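Local coordinates for protein putative hydroxymethylglutaryl-CoA synthase (Streptococcus mutans, PDB 3SQZ) that binds coenzyme A and probably condenses acetyl-CoA with acetoacetyl-CoA to form hydroxymethylglutaryl-CoA, at residues Ser257-Pro269 against Leu330-Gly342. Numbering follows the deposited sequence.
Sequences SLTDFAAFCFHLP and LVAGDKIALFSYG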
ATOM      1  N   SER A 257       8.075 -20.383  14.366  1.00 15.19           N
ATOM      2  CA  SER A 257       7.877 -21.093  13.120  0.58 16.29           C
ATOM      3  C   SER A 257       6.514 -20.752  12.561  1.00 14.39           C
ATOM      4  O   SER A 257       5.771 -19.958  13.140  1.00 14.69           O
ATOM      5  CB  SER A 257       8.020 -22.594  13.316  0.58 18.21           C
ATOM      6  OG  SER A 257       6.897 -23.092  14.006  0.58 18.18           O
ATOM      7  N   LEU A 258       6.221 -21.310  11.395  1.00 14.58           N
ATOM      8  CA  LEU A 258       4.980 -21.014  10.704  1.00 16.39           C
ATOM      9  C   LEU A 258       3.786 -21.233  11.629  1.00 17.69           C
ATOM     10  O   LEU A 258       2.823 -20.467  11.600  1.00 18.91           O
ATOM     11  CB  LEU A 258       4.852 -21.901   9.461  1.00 17.86           C
ATOM     12  CG  LEU A 258       5.976 -21.843   8.418  1.00 19.13           C
ATOM     13  CD1 LEU A 258       5.956 -23.093   7.546  1.00 20.08           C
ATOM     14  CD2 LEU A 258       5.889 -20.580   7.566  1.00 19.84           C
ATOM     15  N   THR A 259       3.857 -22.266  12.461  1.00 17.59           N
ATOM     16  CA  THR A 259       2.724 -22.647  13.298  1.00 19.85           C
ATOM     17  C   THR A 259       2.409 -21.654  14.422  1.00 18.52           C
ATOM     18  O   THR A 259       1.379 -21.773  15.087  1.00 20.49           O
ATOM     19  CB  THR A 259       2.908 -24.066  13.887  1.00 24.07           C
ATOM     20  OG1 THR A 259       4.174 -24.144  14.550  1.00 26.24           O
ATOM     21  CG2 THR A 259       2.849 -25.129  12.787  1.00 26.10           C
ATOM     22  N   ASP A 260       3.277 -20.669  14.631  1.00 15.39           N
ATOM     23  CA  ASP A 260       2.994 -19.637  15.629  1.00 14.95           C
ATOM     24  C   ASP A 260       2.022 -18.579  15.117  1.00 13.75           C
ATOM     25  O   ASP A 260       1.527 -17.755  15.885  1.00 14.89           O
ATOM     26  CB  ASP A 260       4.290 -18.983  16.098  1.00 16.14           C
ATOM     27  CG  ASP A 260       5.156 -19.933  16.892  1.00 17.95           C
ATOM     28  OD1 ASP A 260       4.614 -20.608  17.791  1.00 20.92           O
ATOM     29  OD2 ASP A 260       6.366 -20.028  16.610  1.00 18.34           O
ATOM     30  N   PHE A 261       1.727 -18.625  13.822  1.00 13.19           N
ATOM     31  CA  PHE A 261       0.955 -17.568  13.181  1.00 13.08           C
ATOM     32  C   PHE A 261      -0.349 -18.080  12.601  1.00 13.52           C
ATOM     33  O   PHE A 261      -0.431 -19.218  12.142  1.00 16.49           O
ATOM     34  CB  PHE A 261       1.817 -16.898  12.115  1.00 13.77           C
ATOM     35  CG  PHE A 261       3.075 -16.325  12.676  1.00 13.27           C
ATOM     36  CD1 PHE A 261       3.046 -15.113  13.343  1.00 13.14           C
ATOM     37  CD2 PHE A 261       4.270 -17.024  12.614  1.00 13.92           C
ATOM     38  CE1 PHE A 261       4.191 -14.589  13.906  1.00 14.26           C
ATOM     39  CE2 PHE A 261       5.420 -16.504  13.174  1.00 14.52           C
ATOM     40  CZ  PHE A 261       5.378 -15.288  13.822  1.00 14.35           C
ATOM     41  N   ALA A 262      -1.369 -17.229  12.633  1.00 11.73           N
ATOM     42  CA  ALA A 262      -2.672 -17.564  12.082  1.00 11.78           C
ATOM     43  C   ALA A 262      -2.794 -17.129  10.627  1.00 11.75           C
ATOM     44  O   ALA A 262      -3.689 -17.589   9.920  1.00 12.27           O
ATOM     45  CB  ALA A 262      -3.765 -16.916  12.914  1.00 12.98           C
ATOM     46  N   ALA A 263      -1.906 -16.235  10.190  1.00 10.98           N
ATOM     47  CA  ALA A 263      -1.926 -15.706   8.830  1.00 11.30           C
ATOM     48  C   ALA A 263      -0.561 -15.129   8.503  1.00 10.90           C
ATOM     49  O   ALA A 263       0.162 -14.648   9.394  1.00 11.63           O
ATOM     50  CB  ALA A 263      -2.990 -14.633   8.684  1.00 11.55           C
ATOM     51  N   PHE A 264      -0.222 -15.165   7.220  1.00 11.55           N
ATOM     52  CA  PHE A 264       0.992 -14.536   6.706  1.00 12.67           C
ATOM     53  C   PHE A 264       0.581 -13.565   5.604  1.00 12.91           C
ATOM     54  O   PHE A 264      -0.163 -13.948   4.696  1.00 15.87           O
ATOM     55  CB  PHE A 264       1.950 -15.605   6.155  1.00 15.64           C
ATOM     56  CG  PHE A 264       3.421 -15.314   6.408  1.00 18.53           C
ATOM     57  CD1 PHE A 264       4.021 -14.185   5.872  1.00 19.29           C
ATOM     58  CD2 PHE A 264       4.208 -16.182   7.163  1.00 19.96           C
ATOM     59  CE1 PHE A 264       5.367 -13.908   6.102  1.00 19.74           C
ATOM     60  CE2 PHE A 264       5.558 -15.918   7.391  1.00 20.97           C
ATOM     61  CZ  PHE A 264       6.144 -14.782   6.854  1.00 19.55           C
ATOM     62  N   CYS A 265       1.035 -12.315   5.692  1.00 11.34           N
ATOM     63  CA  CYS A 265       0.750 -11.290   4.682  1.00 11.43           C
ATOM     64  C   CYS A 265       2.012 -10.966   3.902  1.00 10.25           C
ATOM     65  O   CYS A 265       3.100 -10.899   4.473  1.00 11.42           O
ATOM     66  CB  CYS A 265       0.237 -10.011   5.332  1.00 13.10           C
ATOM     67  SG  CYS A 265      -1.381 -10.177   6.094  1.00 15.72           S
ATOM     68  N   PHE A 266       1.840 -10.740   2.605  1.00  9.80           N
ATOM     69  CA  PHE A 266       2.945 -10.482   1.695  1.00  9.81           C
ATOM     70  C   PHE A 266       2.750  -9.195   0.932  1.00 10.28           C
ATOM     71  O   PHE A 266       1.635  -8.758   0.692  1.00 11.19           O
ATOM     72  CB  PHE A 266       3.062 -11.621   0.682  1.00 11.21           C
ATOM     73  CG  PHE A 266       3.232 -12.960   1.320  1.00 11.39           C
ATOM     74  CD1 PHE A 266       4.493 -13.483   1.547  1.00 12.71           C
ATOM     75  CD2 PHE A 266       2.126 -13.683   1.739  1.00 12.05           C
ATOM     76  CE1 PHE A 266       4.647 -14.711   2.165  1.00 13.61           C
ATOM     77  CE2 PHE A 266       2.273 -14.909   2.364  1.00 13.39           C
ATOM     78  CZ  PHE A 266       3.535 -15.430   2.570  1.00 14.04           C
ATOM     79  N   HIS A 267       3.842  -8.586   0.511  1.00 11.03           N
ATOM     80  CA  HIS A 267       3.792  -7.494  -0.433  0.58 11.47           C
ATOM     81  C   HIS A 267       3.028  -7.963  -1.683  1.00 11.62           C
ATOM     82  O   HIS A 267       3.202  -9.119  -2.105  1.00 12.73           O
ATOM     83  CB  HIS A 267       5.221  -7.069  -0.770  0.58 12.71           C
ATOM     84  CG  HIS A 267       5.299  -6.102  -1.899  0.58 12.23           C
ATOM     85  ND1 HIS A 267       4.511  -4.974  -1.958  0.58 12.35           N
ATOM     86  CD2 HIS A 267       6.048  -6.103  -3.025  0.58 12.76           C
ATOM     87  CE1 HIS A 267       4.771  -4.323  -3.077  0.58 10.94           C
ATOM     88  NE2 HIS A 267       5.701  -4.984  -3.740  0.58 12.23           N
ATOM     89  N   LEU A 268       2.221  -7.085  -2.276  1.00 11.45           N
ATOM     90  CA  LEU A 268       1.239  -7.470  -3.297  1.00 13.38           C
ATOM     91  C   LEU A 268       1.294  -6.634  -4.580  1.00 12.80           C
ATOM     92  O   LEU A 268       0.359  -5.902  -4.906  1.00 13.47           O
ATOM     93  CB  LEU A 268      -0.177  -7.412  -2.698  1.00 14.30           C
ATOM     94  CG  LEU A 268      -0.670  -8.702  -2.052  1.00 14.72           C
ATOM     95  CD1 LEU A 268      -1.858  -8.447  -1.144  1.00 15.22           C
ATOM     96  CD2 LEU A 268      -1.036  -9.681  -3.148  1.00 15.78           C
ATOM     97  N   PRO A 269       2.389  -6.748  -5.335  1.00 13.16           N
ATOM     98  CA  PRO A 269       2.423  -6.053  -6.630  1.00 14.04           C
ATOM     99  C   PRO A 269       1.453  -6.692  -7.620  1.00 13.87           C
ATOM    100  O   PRO A 269       0.932  -6.017  -8.498  1.00 15.47           O
ATOM    101  CB  PRO A 269       3.875  -6.224  -7.084  1.00 15.29           C
ATOM    102  CG  PRO A 269       4.342  -7.459  -6.391  1.00 15.08           C
ATOM    103  CD  PRO A 269       3.613  -7.520  -5.074  1.00 14.04           C
ATOM    104  N   LEU A 330     -10.072 -15.399  11.966  1.00 11.08           N
ATOM    105  CA  LEU A 330      -9.151 -14.681  12.845  1.00 10.61           C
ATOM    106  C   LEU A 330      -9.838 -14.252  14.128  1.00 11.16           C
ATOM    107  O   LEU A 330     -10.990 -13.807  14.112  1.00 11.68           O
ATOM    108  CB  LEU A 330      -8.561 -13.461  12.143  1.00 11.08           C
ATOM    109  CG  LEU A 330      -7.526 -13.768  11.063  1.00 11.78           C
ATOM    110  CD1 LEU A 330      -7.178 -12.505  10.312  1.00 12.90           C
ATOM    111  CD2 LEU A 330      -6.265 -14.389  11.649  1.00 13.18           C
ATOM    112  N   VAL A 331      -9.118 -14.387  15.238  1.00 10.72           N
ATOM    113  CA  VAL A 331      -9.616 -13.970  16.536  1.00 10.99           C
ATOM    114  C   VAL A 331      -8.555 -13.199  17.320  1.00 10.73           C
ATOM    115  O   VAL A 331      -7.347 -13.274  17.036  1.00 10.97           O
ATOM    116  CB  VAL A 331     -10.090 -15.184  17.380  1.00 12.55           C
ATOM    117  CG1 VAL A 331     -11.207 -15.927  16.658  1.00 13.67           C
ATOM    118  CG2 VAL A 331      -8.925 -16.115  17.679  1.00 13.48           C
ATOM    119  N   ALA A 332      -9.023 -12.462  18.318  1.00 11.08           N
ATOM    120  CA  ALA A 332      -8.147 -11.789  19.262  1.00 11.54           C
ATOM    121  C   ALA A 332      -7.061 -12.733  19.731  1.00 11.62           C
ATOM    122  O   ALA A 332      -7.335 -13.888  20.067  1.00 12.31           O
ATOM    123  CB  ALA A 332      -8.947 -11.296  20.441  1.00 13.41           C
ATOM    124  N   GLY A 333      -5.830 -12.239  19.760  1.00 11.48           N
ATOM    125  CA  GLY A 333      -4.710 -13.022  20.233  1.00 12.24           C
ATOM    126  C   GLY A 333      -3.996 -13.780  19.139  1.00 12.16           C
ATOM    127  O   GLY A 333      -2.887 -14.247  19.355  1.00 13.18           O
ATOM    128  N   ASP A 334      -4.619 -13.921  17.970  1.00 12.08           N
ATOM    129  CA  ASP A 334      -3.923 -14.503  16.826  1.00 11.77           C
ATOM    130  C   ASP A 334      -2.770 -13.599  16.409  1.00 11.24           C
ATOM    131  O   ASP A 334      -2.893 -12.366  16.418  1.00 12.18           O
ATOM    132  CB  ASP A 334      -4.864 -14.661  15.632  1.00 11.88           C
ATOM    133  CG  ASP A 334      -5.744 -15.896  15.709  1.00 12.65           C
ATOM    134  OD1 ASP A 334      -5.452 -16.822  16.494  1.00 14.28           O
ATOM    135  OD2 ASP A 334      -6.728 -15.946  14.931  1.00 12.79           O
ATOM    136  N   LYS A 335      -1.666 -14.223  16.015  1.00 11.47           N
ATOM    137  CA  LYS A 335      -0.506 -13.493  15.526  1.00 11.46           C
ATOM    138  C   LYS A 335      -0.425 -13.563  14.017  1.00 11.29           C
ATOM    139  O   LYS A 335      -0.767 -14.571  13.398  1.00 12.51           O
ATOM    140  CB  LYS A 335       0.779 -14.058  16.126  1.00 13.51           C
ATOM    141  CG  LYS A 335       0.866 -13.896  17.624  1.00 17.70           C
ATOM    142  CD  LYS A 335       2.219 -14.352  18.149  1.00 22.73           C
ATOM    143  CE  LYS A 335       2.145 -15.753  18.733  1.00 26.43           C
ATOM    144  NZ  LYS A 335       1.317 -15.775  19.973  1.00 27.81           N
ATOM    145  N   ILE A 336       0.034 -12.467  13.429  1.00 10.43           N
ATOM    146  CA  ILE A 336       0.168 -12.352  11.989  1.00 10.67           C
ATOM    147  C   ILE A 336       1.617 -12.021  11.683  1.00 10.65           C
ATOM    148  O   ILE A 336       2.218 -11.173  12.346  1.00 11.43           O
ATOM    149  CB  ILE A 336      -0.740 -11.227  11.441  1.00 11.34           C
ATOM    150  CG1 ILE A 336      -2.203 -11.552  11.750  1.00 13.19           C
ATOM    151  CG2 ILE A 336      -0.539 -11.036   9.938  1.00 11.69           C
ATOM    152  CD1 ILE A 336      -3.163 -10.450  11.391  1.00 13.39           C
ATOM    153  N   ALA A 337       2.187 -12.714  10.701  1.00 10.48           N
ATOM    154  CA  ALA A 337       3.525 -12.397  10.212  1.00 10.49           C
ATOM    155  C   ALA A 337       3.391 -11.658   8.896  1.00  9.90           C
ATOM    156  O   ALA A 337       2.545 -12.006   8.064  1.00 10.88           O
ATOM    157  CB  ALA A 337       4.340 -13.661  10.025  1.00 12.13           C
ATOM    158  N   LEU A 338       4.230 -10.646   8.712  1.00 10.24           N
ATOM    159  CA  LEU A 338       4.188  -9.807   7.525  1.00 10.45           C
ATOM    160  C   LEU A 338       5.563  -9.760   6.855  1.00 10.63           C
ATOM    161  O   LEU A 338       6.589  -9.562   7.525  1.00 11.65           O
ATOM    162  CB  LEU A 338       3.727  -8.392   7.886  1.00 11.16           C
ATOM    163  CG  LEU A 338       2.314  -8.296   8.476  1.00 11.78           C
ATOM    164  CD1 LEU A 338       2.341  -8.282  10.002  1.00 12.60           C
ATOM    165  CD2 LEU A 338       1.597  -7.073   7.942  1.00 11.93           C
ATOM    166  N   PHE A 339       5.571  -9.942   5.534  1.00  9.84           N
ATOM    167  CA  PHE A 339       6.781  -9.882   4.724  1.00 10.57           C
ATOM    168  C   PHE A 339       6.726  -8.687   3.803  1.00 10.61           C
ATOM    169  O   PHE A 339       5.930  -8.654   2.855  1.00 12.40           O
ATOM    170  CB  PHE A 339       6.962 -11.121   3.848  1.00 12.97           C
ATOM    171  CG  PHE A 339       8.040 -10.943   2.792  1.00 14.16           C
ATOM    172  CD1 PHE A 339       9.379 -10.861   3.160  1.00 15.27           C
ATOM    173  CD2 PHE A 339       7.722 -10.839   1.447  1.00 14.56           C
ATOM    174  CE1 PHE A 339      10.379 -10.696   2.209  1.00 16.24           C
ATOM    175  CE2 PHE A 339       8.724 -10.672   0.499  1.00 16.03           C
ATOM    176  CZ  PHE A 339      10.051 -10.603   0.877  1.00 16.02           C
ATOM    177  N   SER A 340       7.567  -7.706   4.088  1.00 10.41           N
ATOM    178  CA  SER A 340       7.661  -6.509   3.274  1.00 10.51           C
ATOM    179  C   SER A 340       8.845  -6.613   2.329  1.00 10.40           C
ATOM    180  O   SER A 340       9.900  -7.111   2.705  1.00 10.82           O
ATOM    181  CB  SER A 340       7.813  -5.290   4.187  1.00 10.69           C
ATOM    182  OG  SER A 340       7.898  -4.078   3.454  1.00 11.95           O
ATOM    183  N   TYR A 341       8.644  -6.168   1.095  1.00 10.35           N
ATOM    184  CA  TYR A 341       9.702  -6.108   0.099  1.00 10.45           C
ATOM    185  C   TYR A 341       9.670  -4.764  -0.599  1.00 10.10           C
ATOM    186  O   TYR A 341       8.605  -4.172  -0.806  1.00 11.95           O
ATOM    187  CB  TYR A 341       9.530  -7.217  -0.949  1.00 11.45           C
ATOM    188  CG  TYR A 341      10.604  -7.269  -2.039  1.00 10.97           C
ATOM    189  CD1 TYR A 341      11.825  -7.894  -1.809  1.00 12.44           C
ATOM    190  CD2 TYR A 341      10.389  -6.707  -3.294  1.00 12.15           C
ATOM    191  CE1 TYR A 341      12.798  -7.955  -2.790  1.00 12.04           C
ATOM    192  CE2 TYR A 341      11.364  -6.763  -4.294  1.00 12.74           C
ATOM    193  CZ  TYR A 341      12.571  -7.382  -4.031  1.00 12.79           C
ATOM    194  OH  TYR A 341      13.560  -7.453  -4.991  1.00 13.42           O
ATOM    195  N   GLY A 342      10.851  -4.289  -0.959  1.00  9.17           N
ATOM    196  CA  GLY A 342      10.990  -3.177  -1.875  1.00  9.49           C
ATOM    197  C   GLY A 342      12.121  -3.504  -2.824  1.00  9.81           C
ATOM    198  O   GLY A 342      13.171  -3.990  -2.412  1.00 10.15           O
TER
HETATM  199  O   HOH W   1      -1.118 -17.043  16.346  1.00 16.64           O
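Cys265 is gripped through both its polar backbone atoms: its N donates to Ala337 O (2.8 Å) and its O accepts from Phe339 N (2.9 Å). These are two of five backbone hydrogen bonds that join 257-269 to 330-342 in parallel register, the strand axes 4.7 Å apart and 19° from exact alignment. The ladder ends at His267 N, whose bond to Phe339 O is more bent (136° at the hydrogen); at the other end a water bridges Asp260 O and Lys335 N. Strand 263-266 is thereby added as the outermost strand beside 335-342, which pairs on its far side with 346-354, within a thiolase-fold sheet. On one face the methyl of Ala337 makes two CH-pi contacts, its CB 3.9 Å from the Phe261 centroid and 3.7 Å from that of Phe264, 12° off each normal. Phe339 CB sits at the edge of the Phe264 ring, 3.9 Å from Phe264 CE1, and helix 232-254 covers this face through Tyr239, Leu243 and Trp247. Apolar contacts line the other face, where Ile336 CG2, turned beside its own carbonyl carbon, reaches Cys265 SG at 4.0 Å. At the His267 end, the ring of this predicted proton donor/acceptor lies between Pro269 CD and Tyr341 O on opposite faces; Tyr341 itself touches coenzyme A.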